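PDB 6H6X: 3-polyprenyl-4-hydroxybenzoate decarboxylase and related decarboxylases from Pelotomaculum thermopropionicum, which binds prenylated FMN with manganese and potassium and, as the UbiD-class enzyme HmfF, probably interconverts 2,5-furandicarboxylic acid and 2-furoic acid by reversible decarboxylation. Local coordinates for residues V95-A100 and E223-E228; P101-I106 and A277-R282; A138-S143 and W171-K176; L184-A189 and G244-G249. The protein carries 8 engineered substitutions. All coordinates share one frame; numbering follows the deposited sequence.

Interaction 1: residues V95-A100 and E223-E228; sequences VSPDGA and ELVKCE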
# COMPACT_ATOMS: atom_id res chain seq x y z
N VAL B 95 20.72 -42.30 1.55
CA VAL B 95 20.23 -43.01 0.39
C VAL B 95 21.46 -43.33 -0.45
O VAL B 95 22.52 -42.75 -0.25
CB VAL B 95 19.17 -42.11 -0.27
CG1 VAL B 95 19.47 -41.68 -1.70
CG2 VAL B 95 17.77 -42.60 -0.02
N SER B 96 21.35 -44.33 -1.32
CA SER B 96 22.49 -44.75 -2.12
C SER B 96 22.82 -43.67 -3.17
O SER B 96 21.89 -43.06 -3.70
CB SER B 96 22.17 -46.08 -2.84
OG SER B 96 23.02 -46.28 -3.96
N PRO B 97 24.12 -43.46 -3.50
CA PRO B 97 24.47 -42.61 -4.64
C PRO B 97 24.03 -43.10 -6.00
O PRO B 97 23.91 -42.28 -6.90
CB PRO B 97 26.00 -42.55 -4.62
CG PRO B 97 26.43 -43.54 -3.63
CD PRO B 97 25.30 -43.82 -2.70
N ASP B 98 23.81 -44.41 -6.15
CA ASP B 98 23.36 -44.95 -7.42
C ASP B 98 21.90 -44.65 -7.64
O ASP B 98 21.05 -44.96 -6.84
CB ASP B 98 23.65 -46.44 -7.53
CG ASP B 98 25.13 -46.76 -7.40
OD1 ASP B 98 25.99 -46.06 -8.00
OD2 ASP B 98 25.43 -47.71 -6.64
N GLY B 99 21.60 -44.02 -8.76
CA GLY B 99 20.24 -43.57 -9.01
C GLY B 99 19.88 -42.23 -8.35
O GLY B 99 18.81 -41.73 -8.63
N ALA B 100 20.71 -41.64 -7.47
CA ALA B 100 20.39 -40.32 -6.87
C ALA B 100 20.49 -39.28 -7.98
O ALA B 100 21.51 -39.19 -8.65
CB ALA B 100 21.34 -39.93 -5.75
N GLU B 223 15.72 -36.98 1.65
CA GLU B 223 16.70 -37.99 1.26
C GLU B 223 18.03 -37.32 0.96
O GLU B 223 18.05 -36.35 0.22
CB GLU B 223 16.16 -38.83 0.10
CG GLU B 223 14.92 -39.63 0.54
CD GLU B 223 14.30 -40.55 -0.50
OE1 GLU B 223 14.81 -40.67 -1.64
OE2 GLU B 223 13.26 -41.18 -0.16
N LEU B 224 19.10 -37.80 1.61
CA LEU B 224 20.41 -37.27 1.52
C LEU B 224 21.33 -38.29 0.92
O LEU B 224 21.07 -39.49 0.96
CB LEU B 224 20.95 -36.88 2.86
CG LEU B 224 20.14 -35.86 3.62
CD1 LEU B 224 20.87 -35.54 4.94
CD2 LEU B 224 19.91 -34.61 2.80
N VAL B 225 22.44 -37.79 0.37
CA VAL B 225 23.50 -38.61 -0.17
C VAL B 225 24.85 -38.01 0.23
O VAL B 225 24.95 -36.80 0.50
CB VAL B 225 23.30 -38.76 -1.69
CG1 VAL B 225 23.35 -37.38 -2.38
CG2 VAL B 225 24.38 -39.66 -2.27
N LYS B 226 25.88 -38.84 0.31
CA LYS B 226 27.23 -38.38 0.66
C LYS B 226 27.84 -37.68 -0.52
O LYS B 226 27.62 -38.09 -1.66
CB LYS B 226 28.17 -39.54 1.00
CG LYS B 226 27.86 -40.35 2.23
CD LYS B 226 27.88 -39.57 3.53
CE LYS B 226 29.26 -39.24 3.98
NZ LYS B 226 29.17 -38.75 5.40
N CYS B 227 28.65 -36.67 -0.22
CA CYS B 227 29.45 -35.96 -1.23
C CYS B 227 30.64 -36.78 -1.67
O CYS B 227 31.10 -37.66 -0.96
CB CYS B 227 29.95 -34.63 -0.63
SG CYS B 227 28.60 -33.41 -0.54
N GLU B 228 31.15 -36.47 -2.85
CA GLU B 228 32.32 -37.15 -3.42
C GLU B 228 33.63 -36.85 -2.70
O GLU B 228 34.38 -37.77 -2.41
CB GLU B 228 32.52 -36.76 -4.90
CG GLU B 228 31.36 -37.11 -5.82
CD GLU B 228 31.10 -38.59 -5.92
OE1 GLU B 228 32.04 -39.33 -6.29
OE2 GLU B 228 29.95 -39.01 -5.63

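Interaction 2: residues P101-I106 and A277-R282; sequences PVKECI and AVTHRR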
# COMPACT_ATOMS: atom_id res chain seq x y z
N PRO B 101 19.44 -38.49 -8.19
CA PRO B 101 19.54 -37.64 -9.38
C PRO B 101 20.74 -36.67 -9.40
O PRO B 101 21.35 -36.46 -10.46
CB PRO B 101 18.23 -36.93 -9.42
CG PRO B 101 17.27 -37.83 -8.67
CD PRO B 101 18.08 -38.50 -7.61
N VAL B 102 21.14 -36.14 -8.25
CA VAL B 102 22.23 -35.17 -8.22
C VAL B 102 23.62 -35.77 -8.53
O VAL B 102 24.62 -35.01 -8.66
CB VAL B 102 22.23 -34.39 -6.87
CG1 VAL B 102 22.87 -35.21 -5.76
CG2 VAL B 102 22.96 -33.04 -7.00
N LYS B 103 23.70 -37.11 -8.59
CA LYS B 103 24.94 -37.82 -8.92
C LYS B 103 25.10 -38.22 -10.41
O LYS B 103 26.13 -38.75 -10.77
CB LYS B 103 25.08 -39.08 -8.06
CG LYS B 103 25.21 -38.79 -6.57
CD LYS B 103 26.49 -38.05 -6.20
CE LYS B 103 26.75 -38.21 -4.71
NZ LYS B 103 27.97 -37.52 -4.23
N GLU B 104 24.08 -37.95 -11.23
CA GLU B 104 24.09 -38.28 -12.64
C GLU B 104 25.36 -37.80 -13.38
O GLU B 104 25.97 -38.59 -14.10
CB GLU B 104 22.81 -37.74 -13.30
CG GLU B 104 21.58 -38.57 -12.92
CD GLU B 104 20.23 -37.93 -13.23
OE1 GLU B 104 20.14 -36.84 -13.84
OE2 GLU B 104 19.23 -38.53 -12.83
N CYS B 105 25.76 -36.54 -13.18
CA CYS B 105 27.02 -36.00 -13.71
C CYS B 105 27.91 -35.53 -12.56
O CYS B 105 27.44 -34.87 -11.64
CB CYS B 105 26.75 -34.83 -14.66
SG CYS B 105 25.45 -35.13 -15.88
N ILE B 106 29.20 -35.84 -12.62
CA ILE B 106 30.15 -35.56 -11.54
C ILE B 106 31.41 -35.02 -12.21
O ILE B 106 31.91 -35.63 -13.16
CB ILE B 106 30.47 -36.86 -10.75
CG1 ILE B 106 29.19 -37.41 -10.09
CG2 ILE B 106 31.58 -36.63 -9.74
CD1 ILE B 106 29.35 -38.78 -9.42
N ALA B 277 34.70 -30.08 -6.30
CA ALA B 277 33.86 -30.85 -7.19
C ALA B 277 32.50 -30.22 -7.39
O ALA B 277 32.05 -29.45 -6.56
CB ALA B 277 33.67 -32.27 -6.64
N VAL B 278 31.84 -30.61 -8.47
CA VAL B 278 30.53 -30.19 -8.81
C VAL B 278 29.81 -31.41 -9.28
O VAL B 278 30.32 -32.09 -10.11
CB VAL B 278 30.54 -29.19 -10.00
CG1 VAL B 278 29.12 -28.91 -10.49
CG2 VAL B 278 31.23 -27.89 -9.62
N THR B 279 28.59 -31.66 -8.79
CA THR B 279 27.74 -32.74 -9.33
C THR B 279 26.40 -32.17 -9.64
O THR B 279 25.93 -31.23 -8.98
CB THR B 279 27.60 -33.98 -8.37
OG1 THR B 279 26.68 -33.70 -7.30
CG2 THR B 279 28.94 -34.35 -7.73
N HIS B 280 25.74 -32.74 -10.62
CA HIS B 280 24.45 -32.25 -11.00
C HIS B 280 23.62 -33.27 -11.67
O HIS B 280 24.13 -34.27 -12.16
CB HIS B 280 24.56 -30.95 -11.85
CG HIS B 280 25.28 -31.09 -13.14
ND1 HIS B 280 24.66 -31.54 -14.30
CD2 HIS B 280 26.56 -30.80 -13.48
CE1 HIS B 280 25.55 -31.53 -15.29
NE2 HIS B 280 26.71 -31.11 -14.81
N ARG B 281 22.32 -33.03 -11.67
CA ARG B 281 21.44 -33.73 -12.57
C ARG B 281 21.84 -33.52 -14.04
O ARG B 281 22.40 -32.45 -14.47
CB ARG B 281 20.02 -33.22 -12.45
CG ARG B 281 19.29 -33.65 -11.21
CD ARG B 281 17.92 -33.09 -11.26
NE ARG B 281 17.20 -33.36 -10.05
CZ ARG B 281 16.10 -34.13 -9.93
NH1 ARG B 281 15.55 -34.75 -10.96
NH2 ARG B 281 15.54 -34.28 -8.73
N ARG B 282 21.49 -34.54 -14.81
CA ARG B 282 21.49 -34.46 -16.24
C ARG B 282 20.52 -33.34 -16.60
O ARG B 282 19.34 -33.38 -16.19
CB ARG B 282 21.02 -35.80 -16.85
CG ARG B 282 21.05 -35.90 -18.38
CD ARG B 282 20.95 -37.35 -18.86
NE ARG B 282 22.06 -38.17 -18.35
CZ ARG B 282 22.02 -39.05 -17.34
NH1 ARG B 282 20.88 -39.31 -16.66
NH2 ARG B 282 23.14 -39.68 -17.00

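Interaction 3: residues A138-S143 and W171-K176; sequences ARDPDS and WHFFGK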
# COMPACT_ATOMS: atom_id res chain seq x y z
N ALA B 138 27.33 -27.59 6.44
CA ALA B 138 28.63 -27.83 7.08
C ALA B 138 28.47 -28.51 8.46
O ALA B 138 27.37 -28.53 9.06
CB ALA B 138 29.38 -26.54 7.21
N ARG B 139 29.57 -29.10 8.93
CA ARG B 139 29.61 -29.69 10.28
C ARG B 139 30.60 -28.99 11.20
O ARG B 139 31.65 -28.54 10.75
CB ARG B 139 29.90 -31.18 10.21
CG ARG B 139 28.70 -32.01 9.77
CD ARG B 139 28.94 -33.52 9.86
NE ARG B 139 27.74 -34.27 9.44
CZ ARG B 139 26.72 -34.60 10.24
NH1 ARG B 139 26.71 -34.32 11.54
NH2 ARG B 139 25.67 -35.26 9.75
N ASP B 140 30.27 -28.94 12.49
CA ASP B 140 31.15 -28.38 13.51
C ASP B 140 32.37 -29.32 13.59
O ASP B 140 32.23 -30.54 13.80
CB ASP B 140 30.39 -28.29 14.84
CG ASP B 140 31.14 -27.50 15.93
OD1 ASP B 140 32.29 -27.87 16.21
OD2 ASP B 140 30.58 -26.56 16.53
N PRO B 141 33.56 -28.78 13.35
CA PRO B 141 34.73 -29.66 13.33
C PRO B 141 35.09 -30.31 14.70
O PRO B 141 35.81 -31.30 14.71
CB PRO B 141 35.84 -28.74 12.80
CG PRO B 141 35.44 -27.37 13.23
CD PRO B 141 33.93 -27.36 13.22
N ASP B 142 34.58 -29.79 15.83
CA ASP B 142 34.77 -30.41 17.17
C ASP B 142 33.56 -31.21 17.67
O ASP B 142 33.73 -32.33 18.12
CB ASP B 142 35.14 -29.37 18.25
CG ASP B 142 36.43 -28.60 17.94
OD1 ASP B 142 37.31 -29.13 17.20
OD2 ASP B 142 36.58 -27.45 18.43
N SER B 143 32.35 -30.64 17.61
CA SER B 143 31.14 -31.32 18.10
C SER B 143 30.41 -32.18 17.05
O SER B 143 29.52 -32.96 17.39
CB SER B 143 30.16 -30.29 18.69
OG SER B 143 29.26 -29.77 17.73
N TRP B 171 29.98 -19.20 11.01
CA TRP B 171 31.13 -18.47 11.55
C TRP B 171 31.76 -19.17 12.76
O TRP B 171 32.99 -19.30 12.85
CB TRP B 171 30.69 -17.06 11.93
CG TRP B 171 31.79 -16.20 12.43
CD1 TRP B 171 31.98 -15.78 13.72
CD2 TRP B 171 32.85 -15.63 11.65
NE1 TRP B 171 33.10 -15.00 13.79
CE2 TRP B 171 33.66 -14.88 12.54
CE3 TRP B 171 33.20 -15.68 10.29
CZ2 TRP B 171 34.81 -14.16 12.11
CZ3 TRP B 171 34.36 -14.98 9.86
CH2 TRP B 171 35.14 -14.22 10.78
N HIS B 172 30.91 -19.62 13.68
CA HIS B 172 31.36 -20.39 14.82
C HIS B 172 32.14 -21.62 14.35
O HIS B 172 33.25 -21.86 14.83
CB HIS B 172 30.19 -20.78 15.71
CG HIS B 172 30.61 -21.26 17.07
ND1 HIS B 172 30.48 -22.57 17.48
CD2 HIS B 172 31.21 -20.60 18.09
CE1 HIS B 172 30.94 -22.69 18.71
NE2 HIS B 172 31.41 -21.51 19.09
N PHE B 173 31.59 -22.37 13.39
CA PHE B 173 32.28 -23.55 12.85
C PHE B 173 33.59 -23.18 12.20
O PHE B 173 34.57 -23.90 12.37
CB PHE B 173 31.47 -24.26 11.77
CG PHE B 173 30.23 -24.95 12.25
CD1 PHE B 173 29.75 -24.83 13.55
CD2 PHE B 173 29.51 -25.69 11.34
CE1 PHE B 173 28.58 -25.45 13.94
CE2 PHE B 173 28.34 -26.34 11.71
CZ PHE B 173 27.87 -26.21 13.01
N PHE B 174 33.58 -22.13 11.39
CA PHE B 174 34.75 -21.76 10.61
C PHE B 174 35.85 -21.28 11.57
O PHE B 174 37.01 -21.62 11.39
CB PHE B 174 34.38 -20.66 9.63
CG PHE B 174 35.52 -20.16 8.81
CD1 PHE B 174 36.31 -21.04 8.08
CD2 PHE B 174 35.82 -18.81 8.77
CE1 PHE B 174 37.38 -20.58 7.32
CE2 PHE B 174 36.89 -18.34 8.00
CZ PHE B 174 37.66 -19.23 7.26
N GLY B 175 35.46 -20.51 12.60
CA GLY B 175 36.35 -20.08 13.68
C GLY B 175 37.16 -21.23 14.23
O GLY B 175 38.38 -21.14 14.32
N LYS B 176 36.47 -22.33 14.54
CA LYS B 176 37.09 -23.53 15.10
C LYS B 176 38.02 -24.22 14.12
O LYS B 176 39.07 -24.70 14.52
CB LYS B 176 36.05 -24.53 15.65
CG LYS B 176 35.42 -24.06 16.96
CD LYS B 176 33.97 -24.55 17.17
CE LYS B 176 33.82 -25.67 18.19
NZ LYS B 176 32.42 -25.74 18.72

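Interaction 4: residues L184-A189 and G244-G249; sequences LEIALA and GKILPG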
# COMPACT_ATOMS: atom_id res chain seq x y z
N LEU B 184 37.54 -25.75 6.53
CA LEU B 184 36.20 -26.26 6.86
C LEU B 184 35.55 -26.78 5.60
O LEU B 184 35.30 -26.02 4.67
CB LEU B 184 35.34 -25.16 7.47
CG LEU B 184 33.94 -25.62 7.87
CD1 LEU B 184 33.98 -26.50 9.11
CD2 LEU B 184 33.08 -24.39 8.11
N GLU B 185 35.28 -28.08 5.58
CA GLU B 185 34.60 -28.72 4.45
C GLU B 185 33.12 -28.31 4.41
O GLU B 185 32.46 -28.27 5.44
CB GLU B 185 34.67 -30.25 4.60
CG GLU B 185 36.07 -30.82 4.45
CD GLU B 185 36.11 -32.35 4.38
OE1 GLU B 185 35.12 -33.04 4.77
OE2 GLU B 185 37.16 -32.87 3.94
N ILE B 186 32.63 -28.00 3.21
CA ILE B 186 31.23 -27.59 3.02
C ILE B 186 30.68 -28.17 1.77
O ILE B 186 31.40 -28.55 0.86
CB ILE B 186 31.06 -26.05 2.93
CG1 ILE B 186 31.67 -25.48 1.64
CG2 ILE B 186 31.66 -25.36 4.15
CD1 ILE B 186 31.41 -24.00 1.48
N ALA B 187 29.36 -28.21 1.72
CA ALA B 187 28.67 -28.41 0.47
C ALA B 187 27.58 -27.37 0.20
O ALA B 187 26.91 -26.89 1.11
CB ALA B 187 28.10 -29.82 0.45
N LEU B 188 27.43 -27.04 -1.07
CA LEU B 188 26.47 -26.07 -1.52
C LEU B 188 25.47 -26.77 -2.38
O LEU B 188 25.85 -27.40 -3.35
CB LEU B 188 27.17 -25.02 -2.37
CG LEU B 188 28.24 -24.24 -1.61
CD1 LEU B 188 29.01 -23.43 -2.63
CD2 LEU B 188 27.60 -23.32 -0.61
N ALA B 189 24.18 -26.68 -2.06
CA ALA B 189 23.14 -27.26 -2.93
C ALA B 189 22.19 -26.23 -3.48
O ALA B 189 21.71 -25.41 -2.73
CB ALA B 189 22.38 -28.29 -2.16
N GLY B 244 33.29 -28.13 -1.54
CA GLY B 244 34.52 -27.40 -1.36
C GLY B 244 34.91 -27.17 0.06
O GLY B 244 34.47 -27.87 0.99
N LYS B 245 35.75 -26.17 0.25
CA LYS B 245 36.21 -25.86 1.60
C LYS B 245 36.51 -24.39 1.75
O LYS B 245 36.94 -23.74 0.81
CB LYS B 245 37.42 -26.73 1.93
CG LYS B 245 38.58 -26.59 0.96
CD LYS B 245 39.53 -27.79 1.01
CE LYS B 245 40.43 -27.85 -0.23
NZ LYS B 245 41.57 -28.80 -0.12
N ILE B 246 36.24 -23.87 2.94
CA ILE B 246 36.56 -22.49 3.24
C ILE B 246 38.02 -22.52 3.75
O ILE B 246 38.33 -23.26 4.67
CB ILE B 246 35.61 -21.87 4.28
CG1 ILE B 246 34.13 -22.11 3.95
CG2 ILE B 246 35.85 -20.36 4.36
CD1 ILE B 246 33.23 -21.70 5.09
N LEU B 247 38.89 -21.72 3.14
CA LEU B 247 40.33 -21.82 3.38
C LEU B 247 40.72 -21.12 4.66
O LEU B 247 40.29 -19.98 4.89
CB LEU B 247 41.11 -21.22 2.21
CG LEU B 247 40.87 -21.87 0.84
CD1 LEU B 247 41.65 -21.17 -0.26
CD2 LEU B 247 41.19 -23.36 0.86
N PRO B 248 41.54 -21.77 5.50
CA PRO B 248 41.92 -21.12 6.78
C PRO B 248 42.81 -19.89 6.55
O PRO B 248 43.70 -19.93 5.70
CB PRO B 248 42.66 -22.23 7.53
CG PRO B 248 43.25 -23.09 6.46
CD PRO B 248 42.38 -22.96 5.22
N GLY B 249 42.53 -18.78 7.24
CA GLY B 249 43.35 -17.58 7.15
C GLY B 249 43.17 -16.70 5.92
O GLY B 249 43.28 -15.47 6.02

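Interaction 1: residues V95-A100 and E223-E228
At the edge of the small mixed sheet formed by strands 93-94, 223-226 and 233-235, V95 carries the chain past L224. V95 N reaches L224 O at 2.9 Å, but an N-H...O angle of 127° makes this a weak bond. V95 CG2 lies against the aliphatic part and carboxylate of E223, nearest to E223 OE1 at 3.9 Å. Further along the loop, V225 meets P97: V225 holds CG2 opposite its backbone N across the CA-CB bond (CG1 at chi1 61°), which carries that methyl to the proline, with V225 CG2 at 3.8 Å from P97 CA and 4.1 Å from P97 CB. P97 opens a type II beta turn that ends at A100; the G99 backbone would press any CB against the carbonyl O of D98. An ST turn overlaps it, S96 OG accepting from D98 N at 3.0 Å. V225 also touches V102 and V234. With one poorly angled hydrogen bond and otherwise van der Waals contacts, the loop is seated on the strand mainly by the shape of V95, P97 and V225.

Interaction 2: residues P101-I106 and A277-R282
T279, the residue most covered by the contact, uses both branches of its side chain. OG1 sits between the backbone N and the carbonyl carbon (chi1 77°) and donates to V102 O at 2.8 Å, approaching from above the carbonyl plane, not on a lone pair. Its methyl lies alongside I106, with T279 CG2 at 3.9 Å from I106 CG1. C105, next in buried area, makes a hydrogen-bonded antiparallel pair with H280: C105 N to H280 O is 3.0 Å and H280 N to C105 O is 2.9 Å. I106 and T279 form the adjoining non-hydrogen-bonded pair. Short strand 105-107 is thereby added to the end of long strand 264-280 in the antiparallel sheet of the Rift-related domain. On the C105 side of the sheet, C105 CB makes a CH-pi contact over the H280 ring, 3.8 Å from the centroid, while SG approaches obliquely. R282 is caught through its backbone: R282 N donates to the anti lone pair of E104 OE1 at 2.8 Å (161°). Its guanidinium folds over E104 CB, and R282 NH1 is a long 3.8 Å from E104 OE1, a purely electrostatic pairing. At the start of the 3-10 segment, P101 CB covers the centre of the R281 guanidinium, whose NH2 bonds G237 O.

Interaction 3: residues A138-S143 and W171-K176
D140 OD1 takes two backbone N-H groups of its own turn and, more weakly, the ammonium of K176. D142 N reaches it at 3.0 Å, nearly along the C-O axis, in an Asx turn; S143 N comes at 3.1 Å (172°) from well above the carboxylate plane. The other oxygen takes the shorter bond of the salt bridge: K176 NZ stands 3.0 Å from D140 OD2, on its syn lone pair, brought round by a bend in the lysine chain at chi3 (106°). With CG swung opposite its backbone N, D140 lays CB over a face of the F173 ring, 3.8 Å from the centroid, while D140 N hovers above the rim of the ring, 3.3 Å from F173 CE2. A138 O meets the same ring at its edge. Here the end of strand 130-139 is clamped to helix 169-179, which carries the manganese ligand H169; the F173 side chain also lies about 4 Å from that of N147, another manganese ligand. With an alanine in place of D140, K176 would probably lose its salt-bridge partner and the turn's two N-H groups their shared acceptor. P141 CG packs on K176 CB at 3.8 Å, and D142 OD2 lies 3.3 Å from K176 CE.

Interaction 4: residues L184-A189 and G244-G249
Four backbone hydrogen bonds join L184 and I186 to I246 and G244, two for each pair, so every N and O facing across these pairs is satisfied. L184 N donates to I246 O at 3.2 Å, in the carbonyl plane, and I246 N returns to L184 O at 2.9 Å. At the second pair I186 N meets G244 O at 2.9 Å, almost straight at 171°, and G244 N meets I186 O at 3.1 Å. Two of the acceptors also receive a CA-H: K245 CA is 3.2 Å from L184 O, and E185 CA is 3.6 Å from G244 O. E185 and K245 form the non-hydrogen-bonded pair between. K245 turns its backbone bonds to E274 of strand 264-280, and E185 OE1 accepts from D231 N. The pairing is antiparallel but strongly twisted: the N-to-C directions of the two short segments are 129° apart, well short of 180°, consistent with the curled sheet of the Rift-related domain. On the opposite side from E185 and K245, L184 runs alongside I246, with L184 CD2 and I246 CD1 4.0 Å apart, whereas I186 crosses I246 at about a right angle, its CG2 4.1 Å from I246 CG1. Having CG1 between backbone N and carbonyl carbon (chi1 69°), I186 lies over the carbonyl of G244, which has no side chain. Shortening I186 to an alanine would probably open a gap beside I246 and above G244. Backbone polarity is thus neutralised within the sheet, leaving apolar side chains to pack, L184 and I246 against helix 169-179 and I186 against strands 130-139 and 264-280.

From the N terminus, segments 95-100 and 101-106 come first and find their partners much later. Interaction 3 closes the first loop, fastening helix 169-179 to strand 130-139 of the antiparallel sheet, nested inside interactions 1 and 2. Strand 184-190 opens interaction 4, in series with interaction 3. Strand 223-226 closes interaction 1, in the small mixed sheet, before strand 240-246 closes interaction 4, so these two cross. Strand 264-280 closes interaction 2 last, enclosing interaction 4 in the same antiparallel sheet and crossing interaction 1. K103 NZ joins interactions 1 and 2 through a salt bridge to E228 OE2 and a probable hydrogen bond to K226 O; C227 SG on A187 CB links 1 and 4, F174 on I246 links 3 and 4.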